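Local atomic coordinates of flagellar motor switch protein fliG (Thermotoga maritima, PDB entry 3AJC), a protein that probably forms part of the flagellar switch complex, which meets chemotaxis proteins and motor components to set the direction of flagellar rotation. Residues 56-64 with 89-99; 132-143 with 162-173. All coordinates share one frame; numbering follows the deposited sequence.

Overall arrangement
The two contacts lie on opposite sides of the centre of this all-helical chain, which comprises the middle and C-terminal parts of FliG. They share no helix: their centres are 28 Å apart, and contact 1 closes along the sequence before contact 2 opens. Each is only partly buried. Contact 1, nearer the middle of the molecule, brings helix 49-60 against the start of helix 92-100, mostly through methyl groups and one backbone hydrogen bond at a pair of glycines. Contact 2 lies farther out and buries more surface. Its leucine and phenylalanine core is flanked by charged side chains, so that a glutamate carboxylate holds a helix start and a lysine amine a turn.

Contact 1 of 2, residues 56-64 with 89-99; sequences LKRIALLER and VGGIDTAAEIM
The carbonyl oxygen of Ile-59 receives Gly-91 N at 2.9 Å, the donor standing almost in line with the C=O bond (C=O...N 163°), and Leu-62 N adds a weak second bond as the chain leaves helix 49-60. This single interhelical bond joins the C-terminal end of helix 49-60 to Gly-91, the N-cap of helix 92-100. Leu-62 CD2 sits 3.5 Å from Gly-90 CA, where a beta carbon on Gly-90 would collide with that methyl; at Gly-91 the backbone conformation itself leaves no room for a beta carbon beside the preceding carbonyl. Leu-62 reaches this place with CG anti to its backbone N (chi1 -163°), and the same CD2 also meets Val-89 CG1. Beyond the glycines the axes of 56-60 and 92-99 run roughly antiparallel (144°) and approach to 8.3 Å, packing through small groups. Ala-60 CB touches Ala-95 CB at 3.9 Å, Ile-59 CG2 crosses Thr-94 CG2, and the CD1 methyls of Ile-59 and Ile-98 meet tip to tip at 3.9 Å. Farther along, Leu-56 CG rests against Met-99 SD. At the solvent side Arg-64 NH1 comes in against Ile-92 CG1, while the Glu-63 carboxylate passes at about a right angle to Val-89, OE1 lying 3.9 Å from CG1. Shortening Glu-63 to an alanine removes this arm and is likely to leave Val-89, the first residue modelled after a gap, less confined on that flank. Arg-58, important for FliM binding, faces elsewhere and bonds Gln-26 of the same motif. Around the pair, helix 37-46 covers Leu-56 and Ile-98 through Leu-44, Ser-33 of helix 25-33 touches Leu-62 and Val-89, and helix 119-128 meets Ile-92 through Leu-121.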
loop_
_atom_site.group_PDB
_atom_site.type_symbol
_atom_site.label_atom_id
_atom_site.label_comp_id
_atom_site.label_asym_id
_atom_site.label_seq_id
_atom_site.Cartn_x
_atom_site.Cartn_y
_atom_site.Cartn_z
ATOM N N LEU A 56 -2.546 -13.371 -6.668
ATOM C CA LEU A 56 -2.280 -11.962 -6.402
ATOM C C LEU A 56 -3.086 -11.099 -7.386
ATOM O O LEU A 56 -3.645 -10.060 -7.008
ATOM C CB LEU A 56 -0.772 -11.670 -6.517
ATOM C CG LEU A 56 -0.280 -10.297 -6.034
ATOM C CD1 LEU A 56 -0.642 -9.190 -7.024
ATOM C CD2 LEU A 56 -0.883 -10.007 -4.668
ATOM N N LYS A 57 -3.154 -11.543 -8.641
ATOM C CA LYS A 57 -3.904 -10.812 -9.662
ATOM C C LYS A 57 -5.404 -10.777 -9.324
ATOM O O LYS A 57 -6.049 -9.732 -9.450
ATOM C CB LYS A 57 -3.688 -11.447 -11.035
ATOM C CG LYS A 57 -4.278 -10.644 -12.189
ATOM C CD LYS A 57 -4.020 -11.318 -13.529
ATOM C CE LYS A 57 -4.861 -12.578 -13.684
ATOM N NZ LYS A 57 -4.629 -13.255 -15.000
ATOM N N ARG A 58 -5.952 -11.911 -8.889
ATOM C CA ARG A 58 -7.363 -11.993 -8.526
ATOM C C ARG A 58 -7.676 -11.108 -7.325
ATOM O O ARG A 58 -8.793 -10.603 -7.186
ATOM C CB ARG A 58 -7.752 -13.436 -8.215
ATOM C CG ARG A 58 -7.969 -14.283 -9.449
ATOM C CD ARG A 58 -8.137 -15.747 -9.095
ATOM N NE ARG A 58 -8.310 -16.568 -10.289
ATOM C CZ ARG A 58 -9.412 -16.585 -11.029
ATOM N NH1 ARG A 58 -10.451 -15.832 -10.698
ATOM N NH2 ARG A 58 -9.471 -17.348 -12.114
ATOM N N ILE A 59 -6.695 -10.928 -6.446
ATOM C CA ILE A 59 -6.898 -10.081 -5.280
ATOM C C ILE A 59 -6.958 -8.638 -5.772
ATOM O O ILE A 59 -7.768 -7.827 -5.296
ATOM C CB ILE A 59 -5.740 -10.230 -4.260
ATOM C CG1 ILE A 59 -5.803 -11.617 -3.603
ATOM C CG2 ILE A 59 -5.823 -9.124 -3.209
ATOM C CD1 ILE A 59 -4.675 -11.907 -2.621
ATOM N N ALA A 60 -6.101 -8.333 -6.740
ATOM C CA ALA A 60 -6.022 -7.001 -7.316
ATOM C C ALA A 60 -7.297 -6.650 -8.080
ATOM O O ALA A 60 -7.742 -5.503 -8.057
ATOM C CB ALA A 60 -4.817 -6.910 -8.239
ATOM N N LEU A 61 -7.886 -7.642 -8.747
ATOM C CA LEU A 61 -9.099 -7.433 -9.537
ATOM C C LEU A 61 -10.302 -8.140 -8.929
ATOM O O LEU A 61 -11.220 -8.543 -9.641
ATOM C CB LEU A 61 -8.867 -7.950 -10.958
ATOM C CG LEU A 61 -7.649 -7.419 -11.723
ATOM C CD1 LEU A 61 -7.406 -8.312 -12.918
ATOM C CD2 LEU A 61 -7.864 -5.968 -12.155
ATOM N N LEU A 62 -10.295 -8.269 -7.608
ATOM C CA LEU A 62 -11.345 -8.979 -6.895
ATOM C C LEU A 62 -12.796 -8.844 -7.362
ATOM O O LEU A 62 -13.462 -9.846 -7.588
ATOM C CB LEU A 62 -11.275 -8.665 -5.400
ATOM C CG LEU A 62 -12.057 -9.681 -4.562
ATOM C CD1 LEU A 62 -11.402 -11.048 -4.671
ATOM C CD2 LEU A 62 -12.091 -9.226 -3.113
ATOM N N GLU A 63 -13.318 -7.632 -7.463
ATOM C CA GLU A 63 -14.706 -7.487 -7.888
ATOM C C GLU A 63 -14.790 -6.666 -9.159
ATOM O O GLU A 63 -15.839 -6.123 -9.507
ATOM C CB GLU A 63 -15.526 -6.847 -6.767
ATOM C CG GLU A 63 -15.753 -7.784 -5.592
ATOM C CD GLU A 63 -15.866 -7.056 -4.268
ATOM O OE1 GLU A 63 -16.106 -7.732 -3.245
ATOM O OE2 GLU A 63 -15.703 -5.815 -4.245
ATOM N N ARG A 64 -13.657 -6.605 -9.851
ATOM C CA ARG A 64 -13.516 -5.868 -11.096
ATOM C C ARG A 64 -13.188 -6.845 -12.220
ATOM O O ARG A 64 -12.749 -6.429 -13.291
ATOM C CB ARG A 64 -12.360 -4.870 -10.991
ATOM C CG ARG A 64 -12.482 -3.771 -9.938
ATOM C CD ARG A 64 -11.193 -2.945 -9.932
ATOM N NE ARG A 64 -10.641 -2.870 -11.281
ATOM C CZ ARG A 64 -9.437 -2.401 -11.588
ATOM N NH1 ARG A 64 -8.631 -1.951 -10.637
ATOM N NH2 ARG A 64 -9.028 -2.405 -12.851
ATOM N N VAL A 89 -13.814 -4.768 -0.069
ATOM C CA VAL A 89 -12.644 -5.654 0.193
ATOM C C VAL A 89 -11.951 -6.048 -1.117
ATOM O O VAL A 89 -12.598 -6.164 -2.167
ATOM C CB VAL A 89 -13.080 -6.930 0.938
ATOM C CG1 VAL A 89 -13.875 -7.831 0.006
ATOM C CG2 VAL A 89 -11.865 -7.647 1.502
ATOM N N GLY A 90 -10.638 -6.265 -1.044
ATOM C CA GLY A 90 -9.875 -6.619 -2.229
ATOM C C GLY A 90 -9.396 -5.337 -2.882
ATOM O O GLY A 90 -9.425 -4.280 -2.253
ATOM N N GLY A 91 -8.946 -5.411 -4.130
ATOM C CA GLY A 91 -8.494 -4.206 -4.805
ATOM C C GLY A 91 -6.990 -4.003 -4.916
ATOM O O GLY A 91 -6.191 -4.809 -4.433
ATOM N N ILE A 92 -6.614 -2.900 -5.556
ATOM C CA ILE A 92 -5.214 -2.548 -5.770
ATOM C C ILE A 92 -4.440 -2.278 -4.482
ATOM O O ILE A 92 -3.291 -2.689 -4.357
ATOM C CB ILE A 92 -5.089 -1.306 -6.690
ATOM C CG1 ILE A 92 -5.823 -1.563 -8.010
ATOM C CG2 ILE A 92 -3.620 -0.985 -6.949
ATOM C CD1 ILE A 92 -5.344 -2.794 -8.755
ATOM N N ASP A 93 -5.055 -1.580 -3.535
ATOM C CA ASP A 93 -4.388 -1.280 -2.269
ATOM C C ASP A 93 -4.051 -2.552 -1.480
ATOM O O ASP A 93 -2.952 -2.701 -0.952
ATOM C CB ASP A 93 -5.261 -0.348 -1.429
ATOM C CG ASP A 93 -4.846 1.107 -1.560
ATOM O OD1 ASP A 93 -3.811 1.486 -0.962
ATOM O OD2 ASP A 93 -5.542 1.868 -2.270
ATOM N N THR A 94 -5.007 -3.465 -1.400
ATOM C CA THR A 94 -4.795 -4.724 -0.706
ATOM C C THR A 94 -3.594 -5.445 -1.328
ATOM O O THR A 94 -2.651 -5.827 -0.631
ATOM C CB THR A 94 -6.035 -5.616 -0.827
ATOM O OG1 THR A 94 -7.165 -4.905 -0.316
ATOM C CG2 THR A 94 -5.857 -6.916 -0.042
ATOM N N ALA A 95 -3.640 -5.615 -2.647
ATOM C CA ALA A 95 -2.576 -6.282 -3.386
ATOM C C ALA A 95 -1.205 -5.652 -3.125
ATOM O O ALA A 95 -0.238 -6.358 -2.830
ATOM C CB ALA A 95 -2.889 -6.259 -4.874
ATOM N N ALA A 96 -1.135 -4.328 -3.233
ATOM C CA ALA A 96 0.102 -3.593 -3.018
ATOM C C ALA A 96 0.648 -3.793 -1.604
ATOM O O ALA A 96 1.861 -3.894 -1.404
ATOM C CB ALA A 96 -0.124 -2.088 -3.289
ATOM N N GLU A 97 -0.257 -3.819 -0.631
ATOM C CA GLU A 97 0.109 -4.001 0.765
ATOM C C GLU A 97 0.673 -5.405 0.971
ATOM O O GLU A 97 1.617 -5.604 1.735
ATOM C CB GLU A 97 -1.118 -3.768 1.664
ATOM C CG GLU A 97 -1.377 -2.286 1.984
ATOM C CD GLU A 97 -2.827 -1.979 2.373
ATOM O OE1 GLU A 97 -3.456 -2.791 3.082
ATOM O OE2 GLU A 97 -3.336 -0.907 1.977
ATOM N N ILE A 98 0.092 -6.377 0.277
ATOM C CA ILE A 98 0.552 -7.757 0.378
ATOM C C ILE A 98 1.935 -7.859 -0.270
ATOM O O ILE A 98 2.846 -8.485 0.277
ATOM C CB ILE A 98 -0.435 -8.707 -0.328
ATOM C CG1 ILE A 98 -1.763 -8.713 0.447
ATOM C CG2 ILE A 98 0.179 -10.094 -0.475
ATOM C CD1 ILE A 98 -2.841 -9.605 -0.131
ATOM N N MET A 99 2.096 -7.206 -1.421
ATOM C CA MET A 99 3.363 -7.232 -2.128
ATOM C C MET A 99 4.481 -6.599 -1.283
ATOM O O MET A 99 5.623 -7.060 -1.297
ATOM C CB MET A 99 3.225 -6.507 -3.475
ATOM C CG MET A 99 2.351 -7.233 -4.512
ATOM S SD MET A 99 3.168 -8.665 -5.280
ATOM C CE MET A 99 4.041 -7.877 -6.629
#

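Contact 2 of 2, residues 132-143 with 162-173; sequences FEDILKLDDRSI and ASDELKEKIFKN
Phe-132, last aromatic of the Met-Phe-Val-Phe (MFXF) motif that leads into the helical C-terminal part of FliG, sets its CE2 3.5 Å from Leu-166 CD2 and turns its ring edge to Ala-162 CB. Its other neighbours include Ile-204 of helix 194-213. Glu-133 grips the start of helix 164-171 with both oxygens: OE1 takes Ser-163 OG at 2.8 Å and OE2 takes Ser-163 N at 3.1 Å, each from the syn side. This two-pronged hold fixes the carboxylate's rotation and secures Ser-163, whose OG also N-caps the helix by accepting from Leu-166 N. Ile-135 CG2 meets Leu-166 CD1, and Leu-136 spreads its methyls over Leu-166 CA and the Glu-165 side chain. The extended Lys-169, its CG anti to the backbone N (chi1 -168°), delivers NZ to Leu-138 O at 2.6 Å, almost along the C=O axis, with a weak second bond to Leu-136 O; it thus ties down the turn before helix 140-147. Asp-140 lies near this amine through OD1, and its OD2 forms a salt bridge with Lys-172 NZ (3.2 Å), the hydrogen bond within it weak. Ile-143 closes the row, CD1 against Lys-169 CE and CG2 3.8 Å from CB of Asn-173, whose ND2 donates 2.6 Å to Lys-169 O in the carbonyl plane.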
loop_
_atom_site.group_PDB
_atom_site.type_symbol
_atom_site.label_atom_id
_atom_site.label_comp_id
_atom_site.label_asym_id
_atom_site.label_seq_id
_atom_site.Cartn_x
_atom_site.Cartn_y
_atom_site.Cartn_z
ATOM N N PHE A 132 5.936 5.598 2.937
ATOM C CA PHE A 132 6.545 6.857 3.336
ATOM C C PHE A 132 8.060 6.906 3.195
ATOM O O PHE A 132 8.589 7.906 2.731
ATOM C CB PHE A 132 6.146 7.225 4.765
ATOM C CG PHE A 132 6.370 8.671 5.094
ATOM C CD1 PHE A 132 5.650 9.669 4.435
ATOM C CD2 PHE A 132 7.308 9.043 6.055
ATOM C CE1 PHE A 132 5.864 11.030 4.734
ATOM C CE2 PHE A 132 7.529 10.387 6.359
ATOM C CZ PHE A 132 6.810 11.385 5.698
ATOM N N GLU A 133 8.758 5.838 3.584
ATOM C CA GLU A 133 10.215 5.819 3.473
ATOM C C GLU A 133 10.661 5.841 2.015
ATOM O O GLU A 133 11.804 6.181 1.732
ATOM C CB GLU A 133 10.818 4.590 4.171
ATOM C CG GLU A 133 10.797 4.610 5.700
ATOM C CD GLU A 133 11.594 5.761 6.315
ATOM O OE1 GLU A 133 12.705 6.063 5.834
ATOM O OE2 GLU A 133 11.114 6.354 7.307
ATOM N N ASP A 134 9.772 5.486 1.088
ATOM C CA ASP A 134 10.137 5.512 -0.328
ATOM C C ASP A 134 10.502 6.931 -0.791
ATOM O O ASP A 134 11.114 7.111 -1.849
ATOM C CB ASP A 134 9.008 4.939 -1.200
ATOM C CG ASP A 134 8.928 3.404 -1.132
ATOM O OD1 ASP A 134 9.986 2.742 -1.136
ATOM O OD2 ASP A 134 7.808 2.857 -1.091
ATOM N N ILE A 135 10.135 7.937 0.005
ATOM C CA ILE A 135 10.450 9.323 -0.321
ATOM C C ILE A 135 11.966 9.497 -0.451
ATOM O O ILE A 135 12.437 10.436 -1.087
ATOM C CB ILE A 135 9.893 10.290 0.757
ATOM C CG1 ILE A 135 8.369 10.343 0.652
ATOM C CG2 ILE A 135 10.474 11.703 0.568
ATOM C CD1 ILE A 135 7.677 11.089 1.783
ATOM N N LEU A 136 12.726 8.585 0.151
ATOM C CA LEU A 136 14.186 8.630 0.060
ATOM C C LEU A 136 14.617 8.288 -1.372
ATOM O O LEU A 136 15.731 8.602 -1.789
ATOM C CB LEU A 136 14.818 7.632 1.033
ATOM C CG LEU A 136 14.732 7.936 2.531
ATOM C CD1 LEU A 136 15.263 6.744 3.325
ATOM C CD2 LEU A 136 15.528 9.198 2.853
ATOM N N LYS A 137 13.723 7.650 -2.124
ATOM C CA LYS A 137 14.007 7.283 -3.504
ATOM C C LYS A 137 13.872 8.485 -4.435
ATOM O O LYS A 137 14.414 8.478 -5.539
ATOM C CB LYS A 137 13.034 6.197 -3.985
ATOM C CG LYS A 137 13.648 4.820 -4.202
ATOM C CD LYS A 137 13.959 4.123 -2.885
ATOM C CE LYS A 137 14.977 2.993 -3.093
ATOM N NZ LYS A 137 16.049 3.387 -4.074
ATOM N N LEU A 138 13.146 9.510 -4.000
ATOM C CA LEU A 138 12.912 10.685 -4.835
ATOM C C LEU A 138 14.067 11.674 -4.877
ATOM O O LEU A 138 14.821 11.800 -3.910
ATOM C CB LEU A 138 11.646 11.409 -4.373
ATOM C CG LEU A 138 10.415 10.527 -4.140
ATOM C CD1 LEU A 138 9.194 11.402 -3.851
ATOM C CD2 LEU A 138 10.171 9.656 -5.366
ATOM N N ASP A 139 14.211 12.368 -6.006
ATOM C CA ASP A 139 15.270 13.362 -6.128
ATOM C C ASP A 139 14.791 14.644 -5.454
ATOM O O ASP A 139 13.587 14.876 -5.337
ATOM C CB ASP A 139 15.617 13.636 -7.592
ATOM C CG ASP A 139 14.638 14.569 -8.258
ATOM O OD1 ASP A 139 13.501 14.134 -8.546
ATOM O OD2 ASP A 139 15.008 15.743 -8.489
ATOM N N ASP A 140 15.741 15.458 -5.006
ATOM C CA ASP A 140 15.458 16.706 -4.307
ATOM C C ASP A 140 14.408 17.623 -4.928
ATOM O O ASP A 140 13.595 18.195 -4.206
ATOM C CB ASP A 140 16.767 17.468 -4.078
ATOM C CG ASP A 140 17.576 16.900 -2.916
ATOM O OD1 ASP A 140 17.551 15.670 -2.714
ATOM O OD2 ASP A 140 18.245 17.682 -2.205
ATOM N N ARG A 141 14.409 17.767 -6.248
ATOM C CA ARG A 141 13.422 18.629 -6.894
ATOM C C ARG A 141 12.017 18.078 -6.667
ATOM O O ARG A 141 11.108 18.816 -6.294
ATOM C CB ARG A 141 13.698 18.743 -8.395
ATOM C CG ARG A 141 15.116 19.185 -8.739
ATOM C CD ARG A 141 15.131 20.507 -9.497
ATOM N NE ARG A 141 14.838 21.650 -8.635
ATOM C CZ ARG A 141 14.596 22.880 -9.081
ATOM N NH1 ARG A 141 14.607 23.130 -10.388
ATOM N NH2 ARG A 141 14.349 23.864 -8.223
ATOM N N SER A 142 11.846 16.780 -6.897
ATOM C CA SER A 142 10.555 16.126 -6.702
ATOM C C SER A 142 10.054 16.325 -5.272
ATOM O O SER A 142 8.877 16.600 -5.044
ATOM C CB SER A 142 10.669 14.627 -6.995
ATOM O OG SER A 142 10.772 14.385 -8.385
ATOM N N ILE A 143 10.958 16.164 -4.313
ATOM C CA ILE A 143 10.628 16.334 -2.904
ATOM C C ILE A 143 10.101 17.757 -2.629
ATOM O O ILE A 143 9.115 17.925 -1.911
ATOM C CB ILE A 143 11.863 16.023 -2.030
ATOM C CG1 ILE A 143 12.192 14.530 -2.152
ATOM C CG2 ILE A 143 11.618 16.436 -0.590
ATOM C CD1 ILE A 143 13.360 14.069 -1.308
ATOM N N ALA A 162 9.131 8.992 10.954
ATOM C CA ALA A 162 10.120 8.827 9.891
ATOM C C ALA A 162 11.533 8.583 10.423
ATOM O O ALA A 162 11.847 8.928 11.557
ATOM C CB ALA A 162 10.120 10.062 8.993
ATOM N N SER A 163 12.380 7.988 9.592
ATOM C CA SER A 163 13.763 7.733 9.977
ATOM C C SER A 163 14.503 9.064 9.965
ATOM O O SER A 163 14.179 9.955 9.182
ATOM C CB SER A 163 14.428 6.766 8.994
ATOM O OG SER A 163 14.422 7.282 7.671
ATOM N N ASP A 164 15.492 9.195 10.841
ATOM C CA ASP A 164 16.282 10.418 10.932
ATOM C C ASP A 164 16.805 10.842 9.569
ATOM O O ASP A 164 16.887 12.027 9.262
ATOM C CB ASP A 164 17.458 10.213 11.888
ATOM C CG ASP A 164 17.013 10.059 13.335
ATOM O OD1 ASP A 164 17.888 9.836 14.199
ATOM O OD2 ASP A 164 15.795 10.164 13.611
ATOM N N GLU A 165 17.159 9.865 8.752
ATOM C CA GLU A 165 17.670 10.147 7.425
ATOM C C GLU A 165 16.580 10.772 6.556
ATOM O O GLU A 165 16.830 11.713 5.804
ATOM C CB GLU A 165 18.173 8.854 6.803
ATOM C CG GLU A 165 18.412 8.904 5.329
ATOM C CD GLU A 165 18.656 7.518 4.785
ATOM O OE1 GLU A 165 18.188 6.559 5.442
ATOM O OE2 GLU A 165 19.297 7.376 3.717
ATOM N N LEU A 166 15.366 10.244 6.653
ATOM C CA LEU A 166 14.275 10.789 5.868
ATOM C C LEU A 166 13.938 12.157 6.418
ATOM O O LEU A 166 13.567 13.054 5.660
ATOM C CB LEU A 166 13.044 9.888 5.931
ATOM C CG LEU A 166 11.803 10.448 5.228
ATOM C CD1 LEU A 166 12.154 10.834 3.794
ATOM C CD2 LEU A 166 10.684 9.407 5.266
ATOM N N LYS A 167 14.053 12.310 7.735
ATOM C CA LYS A 167 13.789 13.594 8.372
ATOM C C LYS A 167 14.703 14.628 7.718
ATOM O O LYS A 167 14.254 15.679 7.261
ATOM C CB LYS A 167 14.107 13.548 9.870
ATOM C CG LYS A 167 13.218 12.651 10.719
ATOM C CD LYS A 167 13.416 12.989 12.203
ATOM C CE LYS A 167 12.565 12.127 13.123
ATOM N NZ LYS A 167 12.994 10.707 13.063
ATOM N N GLU A 168 15.994 14.309 7.676
ATOM C CA GLU A 168 16.989 15.188 7.089
ATOM C C GLU A 168 16.738 15.536 5.626
ATOM O O GLU A 168 16.707 16.713 5.266
ATOM C CB GLU A 168 18.386 14.581 7.243
ATOM C CG GLU A 168 19.104 15.040 8.501
ATOM C CD GLU A 168 19.461 16.525 8.453
ATOM O OE1 GLU A 168 20.658 16.853 8.302
ATOM O OE2 GLU A 168 18.544 17.368 8.559
ATOM N N LYS A 169 16.548 14.533 4.779
ATOM C CA LYS A 169 16.325 14.830 3.372
ATOM C C LYS A 169 15.110 15.738 3.148
ATOM O O LYS A 169 15.092 16.540 2.209
ATOM C CB LYS A 169 16.185 13.546 2.549
ATOM C CG LYS A 169 16.250 13.820 1.050
ATOM C CD LYS A 169 16.429 12.560 0.222
ATOM C CE LYS A 169 16.694 12.914 -1.243
ATOM N NZ LYS A 169 16.773 11.722 -2.137
ATOM N N ILE A 170 14.100 15.620 4.004
ATOM C CA ILE A 170 12.921 16.464 3.871
ATOM C C ILE A 170 13.262 17.888 4.307
ATOM O O ILE A 170 12.960 18.856 3.602
ATOM C CB ILE A 170 11.743 15.954 4.733
ATOM C CG1 ILE A 170 11.119 14.725 4.072
ATOM C CG2 ILE A 170 10.696 17.063 4.901
ATOM C CD1 ILE A 170 10.043 14.062 4.890
ATOM N N PHE A 171 13.899 18.000 5.468
ATOM C CA PHE A 171 14.280 19.296 6.006
ATOM C C PHE A 171 15.164 20.102 5.065
ATOM O O PHE A 171 14.848 21.245 4.757
ATOM C CB PHE A 171 14.986 19.137 7.351
ATOM C CG PHE A 171 14.580 20.168 8.354
ATOM C CD1 PHE A 171 13.346 20.076 8.987
ATOM C CD2 PHE A 171 15.394 21.269 8.616
ATOM C CE1 PHE A 171 12.913 21.068 9.858
ATOM C CE2 PHE A 171 14.971 22.270 9.487
ATOM C CZ PHE A 171 13.723 22.163 10.108
ATOM N N LYS A 172 16.259 19.524 4.590
ATOM C CA LYS A 172 17.127 20.288 3.706
ATOM C C LYS A 172 16.447 20.706 2.401
ATOM O O LYS A 172 17.025 21.438 1.599
ATOM C CB LYS A 172 18.428 19.523 3.422
ATOM C CG LYS A 172 18.334 18.244 2.606
ATOM C CD LYS A 172 19.741 17.620 2.543
ATOM C CE LYS A 172 19.795 16.266 1.830
ATOM N NZ LYS A 172 19.668 16.320 0.345
ATOM N N ASN A 173 15.206 20.269 2.206
ATOM C CA ASN A 173 14.466 20.603 0.994
ATOM C C ASN A 173 13.285 21.548 1.210
ATOM O O ASN A 173 12.508 21.793 0.289
ATOM C CB ASN A 173 13.984 19.318 0.314
ATOM C CG ASN A 173 15.047 18.695 -0.590
ATOM O OD1 ASN A 173 15.380 19.243 -1.642
ATOM N ND2 ASN A 173 15.584 17.548 -0.177
#